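Long-range contacts in tail spike protein (Acinetobacter phage vB_AbaP_AS12, PDB 6EU4), which forms a trimeric tailspike on an Acinetobacter phage and probably recognises, and may degrade, the surface polysaccharide of the host bacterium: residues Y187-L198 against L215-T226; P130-I139 against V173-R182. All coordinates share one frame; numbering follows the deposited sequence. Where two conformers were deposited one is given.

Interaction 1. Residues Y187-L198 against L215-T226; sequences YAQNNHLSGFTL and LIALSTYKSILT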
# COMPACT_ATOMS: atom_id res chain seq x y z
N TYR A 187 -19.81 -5.36 -22.50
CA TYR A 187 -18.58 -4.61 -22.28
C TYR A 187 -17.64 -4.79 -23.47
O TYR A 187 -17.58 -5.87 -24.07
CB TYR A 187 -17.87 -5.06 -20.98
CG TYR A 187 -18.72 -4.82 -19.77
CD1 TYR A 187 -18.70 -3.60 -19.12
CD2 TYR A 187 -19.56 -5.82 -19.28
CE1 TYR A 187 -19.51 -3.35 -18.03
CE2 TYR A 187 -20.37 -5.58 -18.18
CZ TYR A 187 -20.35 -4.35 -17.57
OH TYR A 187 -21.15 -4.12 -16.47
N ALA A 188 -16.89 -3.73 -23.78
CA ALA A 188 -15.72 -3.84 -24.64
C ALA A 188 -14.59 -4.38 -23.77
O ALA A 188 -14.13 -3.70 -22.85
CB ALA A 188 -15.38 -2.49 -25.26
N GLN A 189 -14.18 -5.61 -24.03
CA GLN A 189 -13.37 -6.32 -23.04
C GLN A 189 -12.21 -7.07 -23.68
O GLN A 189 -12.17 -7.29 -24.89
CB GLN A 189 -14.23 -7.30 -22.25
CG GLN A 189 -14.91 -8.37 -23.05
CD GLN A 189 -15.68 -9.30 -22.14
OE1 GLN A 189 -16.80 -9.00 -21.73
NE2 GLN A 189 -15.05 -10.42 -21.78
N ASN A 190 -11.27 -7.45 -22.82
CA ASN A 190 -10.08 -8.21 -23.23
C ASN A 190 -9.29 -7.48 -24.31
O ASN A 190 -8.73 -8.10 -25.22
CB ASN A 190 -10.48 -9.61 -23.68
CG ASN A 190 -11.17 -10.38 -22.58
OD1 ASN A 190 -12.39 -10.58 -22.60
ND2 ASN A 190 -10.41 -10.79 -21.57
N ASN A 191 -9.16 -6.17 -24.15
CA ASN A 191 -8.36 -5.34 -25.03
C ASN A 191 -7.04 -5.02 -24.35
O ASN A 191 -6.94 -4.98 -23.12
CB ASN A 191 -9.10 -4.06 -25.38
CG ASN A 191 -10.39 -4.34 -26.13
OD1 ASN A 191 -10.39 -5.04 -27.12
ND2 ASN A 191 -11.49 -3.82 -25.62
N HIS A 192 -6.02 -4.79 -25.16
CA HIS A 192 -4.65 -4.62 -24.67
C HIS A 192 -4.02 -3.57 -25.58
O HIS A 192 -3.52 -3.89 -26.66
CB HIS A 192 -3.92 -5.95 -24.65
CG HIS A 192 -4.66 -6.98 -23.84
ND1 HIS A 192 -4.72 -6.92 -22.46
CD2 HIS A 192 -5.47 -8.00 -24.20
CE1 HIS A 192 -5.49 -7.89 -22.01
NE2 HIS A 192 -5.97 -8.56 -23.05
N LEU A 193 -4.07 -2.32 -25.13
CA LEU A 193 -3.63 -1.17 -25.91
C LEU A 193 -2.35 -0.62 -25.31
O LEU A 193 -2.25 -0.48 -24.09
CB LEU A 193 -4.69 -0.08 -25.90
CG LEU A 193 -5.83 -0.16 -26.89
CD1 LEU A 193 -6.45 -1.52 -26.91
CD2 LEU A 193 -6.86 0.94 -26.63
N SER A 194 -1.37 -0.28 -26.16
CA SER A 194 -0.15 0.28 -25.60
C SER A 194 0.62 1.14 -26.59
O SER A 194 0.72 0.80 -27.78
CB SER A 194 0.79 -0.81 -25.08
OG SER A 194 1.17 -1.68 -26.11
N GLY A 195 1.20 2.23 -26.08
CA GLY A 195 2.30 2.88 -26.77
C GLY A 195 1.92 3.86 -27.85
O GLY A 195 2.55 3.88 -28.92
N PHE A 196 0.90 4.69 -27.61
CA PHE A 196 0.51 5.66 -28.63
C PHE A 196 -0.25 6.82 -27.99
O PHE A 196 -0.58 6.80 -26.80
CB PHE A 196 -0.33 5.01 -29.74
CG PHE A 196 -1.60 4.36 -29.26
CD1 PHE A 196 -2.76 5.09 -29.15
CD2 PHE A 196 -1.63 2.99 -28.98
CE1 PHE A 196 -3.94 4.48 -28.74
CE2 PHE A 196 -2.80 2.39 -28.57
CZ PHE A 196 -3.96 3.13 -28.45
N THR A 197 -0.50 7.85 -28.80
CA THR A 197 -1.17 9.05 -28.35
C THR A 197 -2.48 9.25 -29.11
O THR A 197 -2.64 8.79 -30.24
CB THR A 197 -0.26 10.27 -28.52
OG1 THR A 197 -0.90 11.44 -28.01
CG2 THR A 197 0.08 10.50 -30.01
N LEU A 198 -3.42 9.92 -28.44
CA LEU A 198 -4.71 10.32 -29.00
C LEU A 198 -4.80 11.82 -28.79
O LEU A 198 -4.84 12.27 -27.63
CB LEU A 198 -5.88 9.63 -28.29
CG LEU A 198 -5.89 8.11 -28.29
CD1 LEU A 198 -6.97 7.58 -27.36
CD2 LEU A 198 -6.11 7.61 -29.70
N LEU A 215 -18.26 1.38 -21.40
CA LEU A 215 -18.46 0.05 -20.83
C LEU A 215 -17.24 -0.79 -21.20
O LEU A 215 -17.12 -1.24 -22.34
CB LEU A 215 -19.75 -0.59 -21.36
CG LEU A 215 -21.03 0.27 -21.30
CD1 LEU A 215 -22.20 -0.46 -21.96
CD2 LEU A 215 -21.38 0.64 -19.87
N ILE A 216 -16.33 -1.01 -20.24
CA ILE A 216 -15.08 -1.73 -20.51
C ILE A 216 -14.80 -2.69 -19.37
O ILE A 216 -15.21 -2.48 -18.22
CB ILE A 216 -13.87 -0.78 -20.70
CG1 ILE A 216 -13.77 0.21 -19.55
CG2 ILE A 216 -13.97 -0.07 -22.04
CD1 ILE A 216 -12.50 1.05 -19.55
N ALA A 217 -14.09 -3.77 -19.69
CA ALA A 217 -13.76 -4.76 -18.69
C ALA A 217 -12.53 -5.54 -19.12
O ALA A 217 -12.25 -5.68 -20.32
CB ALA A 217 -14.90 -5.75 -18.46
N LEU A 218 -11.85 -6.10 -18.13
CA LEU A 218 -10.91 -7.19 -18.36
C LEU A 218 -9.83 -6.80 -19.38
O LEU A 218 -9.56 -7.53 -20.33
CB LEU A 218 -11.65 -8.44 -18.80
CG LEU A 218 -12.68 -8.96 -17.81
CD1 LEU A 218 -13.64 -9.91 -18.54
CD2 LEU A 218 -12.04 -9.67 -16.63
N SER A 219 -9.21 -5.64 -19.17
CA SER A 219 -8.36 -5.03 -20.20
C SER A 219 -7.12 -4.42 -19.57
O SER A 219 -7.08 -4.14 -18.37
CB SER A 219 -9.09 -3.94 -20.98
OG SER A 219 -10.13 -4.48 -21.78
N THR A 220 -6.12 -4.19 -20.42
CA THR A 220 -4.93 -3.45 -20.01
C THR A 220 -4.70 -2.29 -20.96
O THR A 220 -4.80 -2.43 -22.19
CB THR A 220 -3.66 -4.32 -19.96
OG1 THR A 220 -3.37 -4.84 -21.27
CG2 THR A 220 -3.83 -5.48 -18.98
N TYR A 221 -4.39 -1.14 -20.37
CA TYR A 221 -4.05 0.09 -21.07
C TYR A 221 -2.68 0.52 -20.57
O TYR A 221 -2.49 0.66 -19.35
CB TYR A 221 -5.10 1.18 -20.80
CG TYR A 221 -6.47 0.86 -21.37
CD1 TYR A 221 -7.37 0.07 -20.66
CD2 TYR A 221 -6.86 1.35 -22.61
CE1 TYR A 221 -8.63 -0.23 -21.18
CE2 TYR A 221 -8.13 1.05 -23.14
CZ TYR A 221 -9.00 0.26 -22.43
OH TYR A 221 -10.24 -0.04 -22.95
N LYS A 222 -1.73 0.71 -21.48
CA LYS A 222 -0.36 1.03 -21.07
C LYS A 222 0.24 2.08 -22.00
O LYS A 222 0.09 1.99 -23.22
CB LYS A 222 0.54 -0.21 -21.10
CG LYS A 222 0.08 -1.36 -20.22
CD LYS A 222 1.19 -2.42 -20.08
CE LYS A 222 0.80 -3.57 -19.13
NZ LYS A 222 0.51 -3.09 -17.76
N SER A 223 0.92 3.07 -21.42
CA SER A 223 1.70 4.02 -22.21
C SER A 223 0.84 4.66 -23.30
O SER A 223 1.17 4.66 -24.49
CB SER A 223 2.93 3.33 -22.79
OG SER A 223 3.75 2.90 -21.70
N ILE A 224 -0.28 5.21 -22.85
CA ILE A 224 -1.20 5.93 -23.73
C ILE A 224 -1.29 7.36 -23.24
O ILE A 224 -1.55 7.61 -22.06
CB ILE A 224 -2.60 5.28 -23.75
CG1 ILE A 224 -2.52 3.91 -24.41
CG2 ILE A 224 -3.58 6.19 -24.50
CD1 ILE A 224 -3.76 3.10 -24.25
N LEU A 225 -1.11 8.30 -24.16
CA LEU A 225 -1.19 9.72 -23.87
C LEU A 225 -2.39 10.30 -24.59
O LEU A 225 -2.48 10.18 -25.81
CB LEU A 225 0.06 10.44 -24.35
CG LEU A 225 -0.06 11.98 -24.43
CD1 LEU A 225 -0.20 12.59 -23.05
CD2 LEU A 225 1.14 12.56 -25.18
N THR A 226 -3.29 10.95 -23.87
CA THR A 226 -4.29 11.79 -24.52
C THR A 226 -3.99 13.24 -24.17
O THR A 226 -3.67 13.56 -23.03
CB THR A 226 -5.73 11.42 -24.12
OG1 THR A 226 -6.02 11.81 -22.77
CG2 THR A 226 -5.97 9.93 -24.25
O HOH W 1 -11.52 -2.42 -22.90
O HOH W 2 -1.78 -3.08 -22.69
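His192 and Thr220 meet on neighbouring rungs of a parallel beta-helix: His192 ND1 lies 2.8 Å from Thr220 OG1 in a nearly straight hydrogen bond, the hydroxyl reaching the imidazole at its edge. On the opposite face of the strands, Leu193 and Tyr221 run side by side, with Leu193 CD2 3.7 Å from Tyr221 CE2, while in the conformer given Ile224 CG1 sits over one face of the Phe196 ring. With chi1 at -177°, Thr197 OG1 swings away from its own amide and donates to Leu225 O at 3.0 Å, while Gln199 NE2 also bonds to it. That carbonyl also accepts from Leu198 N.

Behind these side chains stands an in-register ladder, the strands 192-194 and 219-222 running parallel with axes 4.8 Å apart. At the turn formed by Asn190 and Leu218, Asn190 N and Ser219 OG reach Ala217 O from opposite faces of its carbonyl plane, and Ser219 OG in turn accepts Asn191 N at 3.1 Å. One water joins Ser219 OG, Ala188 O, Asn191 ND2 and Tyr221 OH. Tyr221 OH also bonds Tyr133 OH, and the Asn191 amide bonds Thr137 N and Asn134 O.

Further out, strand 138-141 flanks 192-194, and strand 241-250 flanks 219-229, where Trp243 stacks on Tyr221. Lys222 bridges to Glu244 of its own chain and Glu244 of the second subunit, whose Glu144 binds His192 NE2, so this face joins the trimer.

Interaction 2. Residues P130-I139 against V173-R182; sequences PVYYNSNTTI and VDAIMVAIPR
Tyr133 lays its ring over Ala179, whose CA sits 4.1 Å from the ring centroid and almost on the normal, a CH-pi contact made within a parallel strand pair. The ring folds back over the partner strand because CG lies between the backbone N and the carbonyl carbon (chi1 60°). The selenomethionine Met177, extended along its chain, crosses the tyrosine at about a right angle, its selenium lying obliquely to the ring in a Met-aromatic contact. Met177 CE then meets Ile139 CD1 tip to tip at 3.4 Å, tighter than ordinary carbon packing. On the face of Tyr132 and Val178 the contacts are also between carbons: Ile180 CD1 touches Tyr132 CB at 3.7 Å, and Val178 CG2 approaches Pro130 CB. Between the two faces, four backbone hydrogen bonds run from Val131 N to Tyr133 O.

Beyond Tyr133 the strands part and water enters. Asn134 still spans directly, its ND2 donating to Ile180 O at 2.9 Å in a straight bond that arrives above the carbonyl plane. Arg182 instead lays one face of its guanidinium over Ser135 CB, with Ser135 CB 3.8 Å from Arg182 NE. Two waters lie at the edge of that group, and one of them links Arg182 NE to Ser135 N at 2.9 and 3.1 Å. A third accepts from both Arg182 N and Ser135 OG, and that hydroxyl in turn accepts from Gln189 N.

Arg182 forms a salt bridge with Asp146 of the second subunit. The chemistry thus changes along the contact: carbon packing and backbone bonds fix the core, whereas water and charge at its far end connect the coil to the trimer.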
# COMPACT_ATOMS: atom_id res chain seq x y z
N PRO A 130 -14.25 9.69 -35.20
CA PRO A 130 -13.70 8.76 -34.21
C PRO A 130 -13.48 7.39 -34.84
O PRO A 130 -14.14 7.03 -35.82
CB PRO A 130 -14.79 8.71 -33.12
CG PRO A 130 -15.72 9.87 -33.43
CD PRO A 130 -15.65 10.03 -34.90
N VAL A 131 -12.58 6.62 -34.24
CA VAL A 131 -12.40 5.21 -34.59
C VAL A 131 -12.71 4.40 -33.35
O VAL A 131 -12.44 4.83 -32.23
CB VAL A 131 -10.98 4.92 -35.12
CG1 VAL A 131 -10.76 5.70 -36.44
CG2 VAL A 131 -9.89 5.27 -34.10
N TYR A 132 -13.33 3.24 -33.55
CA TYR A 132 -13.78 2.43 -32.44
C TYR A 132 -13.09 1.07 -32.45
O TYR A 132 -12.60 0.59 -33.48
CB TYR A 132 -15.31 2.27 -32.46
CG TYR A 132 -15.85 1.43 -33.59
CD1 TYR A 132 -15.90 0.04 -33.50
CD2 TYR A 132 -16.30 2.03 -34.76
CE1 TYR A 132 -16.40 -0.72 -34.56
CE2 TYR A 132 -16.79 1.27 -35.81
CZ TYR A 132 -16.84 -0.10 -35.69
OH TYR A 132 -17.31 -0.86 -36.72
N TYR A 133 -13.05 0.46 -31.27
CA TYR A 133 -12.62 -0.91 -31.13
C TYR A 133 -13.64 -1.64 -30.27
O TYR A 133 -14.39 -1.02 -29.51
CB TYR A 133 -11.22 -0.97 -30.50
CG TYR A 133 -11.09 -0.35 -29.11
CD1 TYR A 133 -10.96 1.02 -28.94
CD2 TYR A 133 -11.06 -1.16 -27.97
CE1 TYR A 133 -10.84 1.57 -27.68
CE2 TYR A 133 -10.94 -0.59 -26.70
CZ TYR A 133 -10.83 0.77 -26.56
OH TYR A 133 -10.70 1.33 -25.30
N ASN A 134 -13.68 -2.97 -30.41
CA ASN A 134 -14.65 -3.79 -29.70
C ASN A 134 -13.93 -4.58 -28.63
O ASN A 134 -13.65 -4.03 -27.55
CB ASN A 134 -15.42 -4.69 -30.68
CG ASN A 134 -16.14 -3.91 -31.77
OD1 ASN A 134 -15.99 -4.23 -32.96
ND2 ASN A 134 -16.93 -2.92 -31.39
N SER A 135 -13.65 -5.86 -28.84
CA SER A 135 -13.07 -6.71 -27.81
C SER A 135 -11.94 -7.54 -28.41
O SER A 135 -11.83 -7.69 -29.63
CB SER A 135 -14.16 -7.62 -27.21
OG SER A 135 -15.05 -6.82 -26.46
N ASN A 136 -11.10 -8.09 -27.53
CA ASN A 136 -9.98 -8.92 -27.95
C ASN A 136 -9.10 -8.19 -28.96
O ASN A 136 -8.65 -8.76 -29.95
CB ASN A 136 -10.47 -10.24 -28.52
CG ASN A 136 -9.54 -11.40 -28.19
OD1 ASN A 136 -9.80 -12.19 -27.28
ND2 ASN A 136 -8.46 -11.51 -28.94
N THR A 137 -8.86 -6.91 -28.71
CA THR A 137 -8.11 -6.06 -29.61
C THR A 137 -6.79 -5.69 -28.96
O THR A 137 -6.77 -5.12 -27.86
CB THR A 137 -8.90 -4.79 -29.94
OG1 THR A 137 -10.21 -5.16 -30.34
CG2 THR A 137 -8.24 -4.04 -31.08
N THR A 138 -5.69 -5.98 -29.65
CA THR A 138 -4.36 -5.55 -29.23
C THR A 138 -3.87 -4.52 -30.24
O THR A 138 -3.85 -4.79 -31.45
CB THR A 138 -3.40 -6.73 -29.11
OG1 THR A 138 -3.82 -7.58 -28.03
CG2 THR A 138 -1.97 -6.26 -28.81
N ILE A 139 -3.50 -3.33 -29.74
CA ILE A 139 -3.00 -2.22 -30.54
C ILE A 139 -1.70 -1.78 -29.89
O ILE A 139 -1.67 -1.48 -28.70
CB ILE A 139 -3.99 -1.04 -30.58
CG1 ILE A 139 -5.39 -1.50 -31.00
CG2 ILE A 139 -3.46 0.06 -31.49
CD1 ILE A 139 -6.45 -0.43 -30.82
N VAL A 173 -20.57 10.41 -30.02
CA VAL A 173 -20.00 11.55 -29.32
C VAL A 173 -18.75 12.02 -30.05
O VAL A 173 -18.16 11.30 -30.87
CB VAL A 173 -19.65 11.21 -27.85
CG1 VAL A 173 -20.87 10.70 -27.12
CG2 VAL A 173 -18.56 10.19 -27.77
N ASP A 174 -18.34 13.25 -29.74
CA ASP A 174 -17.09 13.80 -30.27
C ASP A 174 -15.94 13.26 -29.43
O ASP A 174 -15.69 13.76 -28.33
CB ASP A 174 -17.11 15.32 -30.26
CG ASP A 174 -15.81 15.92 -30.80
OD1 ASP A 174 -15.04 15.17 -31.43
OD2 ASP A 174 -15.57 17.12 -30.59
N ALA A 175 -15.28 12.23 -29.94
CA ALA A 175 -14.17 11.56 -29.28
C ALA A 175 -13.16 11.15 -30.35
O ALA A 175 -13.46 11.17 -31.54
CB ALA A 175 -14.64 10.32 -28.52
N ILE A 176 -11.94 10.83 -29.92
CA ILE A 176 -10.92 10.35 -30.85
C ILE A 176 -11.03 8.86 -31.05
O ILE A 176 -11.03 8.36 -32.18
CB ILE A 176 -9.50 10.75 -30.37
CG1 ILE A 176 -9.44 12.25 -30.12
CG2 ILE A 176 -8.47 10.33 -31.40
CD1 ILE A 176 -8.14 12.70 -29.47
N MSE A 177 -11.13 8.14 -29.94
CA MSE A 177 -11.28 6.69 -29.94
C MSE A 177 -12.44 6.30 -29.02
O MSE A 177 -12.66 6.94 -27.98
CB MSE A 177 -9.96 6.02 -29.51
CG MSE A 177 -9.84 4.59 -29.84
SE MSE A 177 -7.97 4.03 -29.46
CE MSE A 177 -7.97 2.58 -30.68
N VAL A 178 -13.21 5.29 -29.41
CA VAL A 178 -14.41 4.86 -28.70
C VAL A 178 -14.36 3.35 -28.52
O VAL A 178 -14.13 2.62 -29.48
CB VAL A 178 -15.69 5.25 -29.47
CG1 VAL A 178 -16.95 4.84 -28.69
CG2 VAL A 178 -15.69 6.75 -29.77
N ALA A 179 -14.60 2.89 -27.29
CA ALA A 179 -14.74 1.47 -27.00
C ALA A 179 -16.22 1.11 -27.06
O ALA A 179 -17.04 1.73 -26.39
CB ALA A 179 -14.19 1.14 -25.61
N ILE A 180 -16.56 0.10 -27.87
CA ILE A 180 -17.94 -0.32 -28.08
C ILE A 180 -18.05 -1.84 -27.89
O ILE A 180 -17.31 -2.59 -28.54
CB ILE A 180 -18.44 0.08 -29.49
CG1 ILE A 180 -18.25 1.57 -29.72
CG2 ILE A 180 -19.89 -0.38 -29.70
CD1 ILE A 180 -18.76 2.10 -31.10
N PRO A 181 -18.99 -2.35 -27.09
CA PRO A 181 -19.11 -3.81 -26.97
C PRO A 181 -19.51 -4.45 -28.28
O PRO A 181 -20.26 -3.88 -29.09
CB PRO A 181 -20.20 -4.01 -25.90
CG PRO A 181 -20.25 -2.69 -25.18
CD PRO A 181 -19.95 -1.66 -26.22
N ARG A 182 -19.03 -5.68 -28.49
CA ARG A 182 -19.58 -6.51 -29.55
C ARG A 182 -21.09 -6.66 -29.37
O ARG A 182 -21.61 -6.59 -28.26
CB ARG A 182 -18.93 -7.89 -29.53
CG ARG A 182 -17.45 -7.94 -29.84
CD ARG A 182 -16.94 -9.39 -29.58
NE ARG A 182 -15.59 -9.61 -30.08
CZ ARG A 182 -14.91 -10.74 -29.92
NH1 ARG A 182 -15.43 -11.75 -29.25
NH2 ARG A 182 -13.69 -10.84 -30.43
O HOH W 3 -17.69 -7.32 -26.40
O HOH W 4 -13.99 -7.60 -31.41
O HOH W 5 -11.93 -9.31 -32.66

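Interaction 2 closes before interaction 1 opens along the chain, and their centres lie about 9 Å apart in the early coils of the beta-helix. Strand 175-179 is followed directly by strand 188-189, while strands 138-141 and 192-194 are neighbours in the coil wall, so 130-139, 187-198 and 215-226 stack in succession. Ser194 N lies 2.8 Å from Ile139 O, a probable hydrogen bond of this ladder, and the Tyr133 and Tyr221 hydroxyls meet inside. Both contacts also touch the second subunit. These coils thus serve twice, as rungs stacked on one another and as part of the trimer interface, consistent with a rigid, elongated spike.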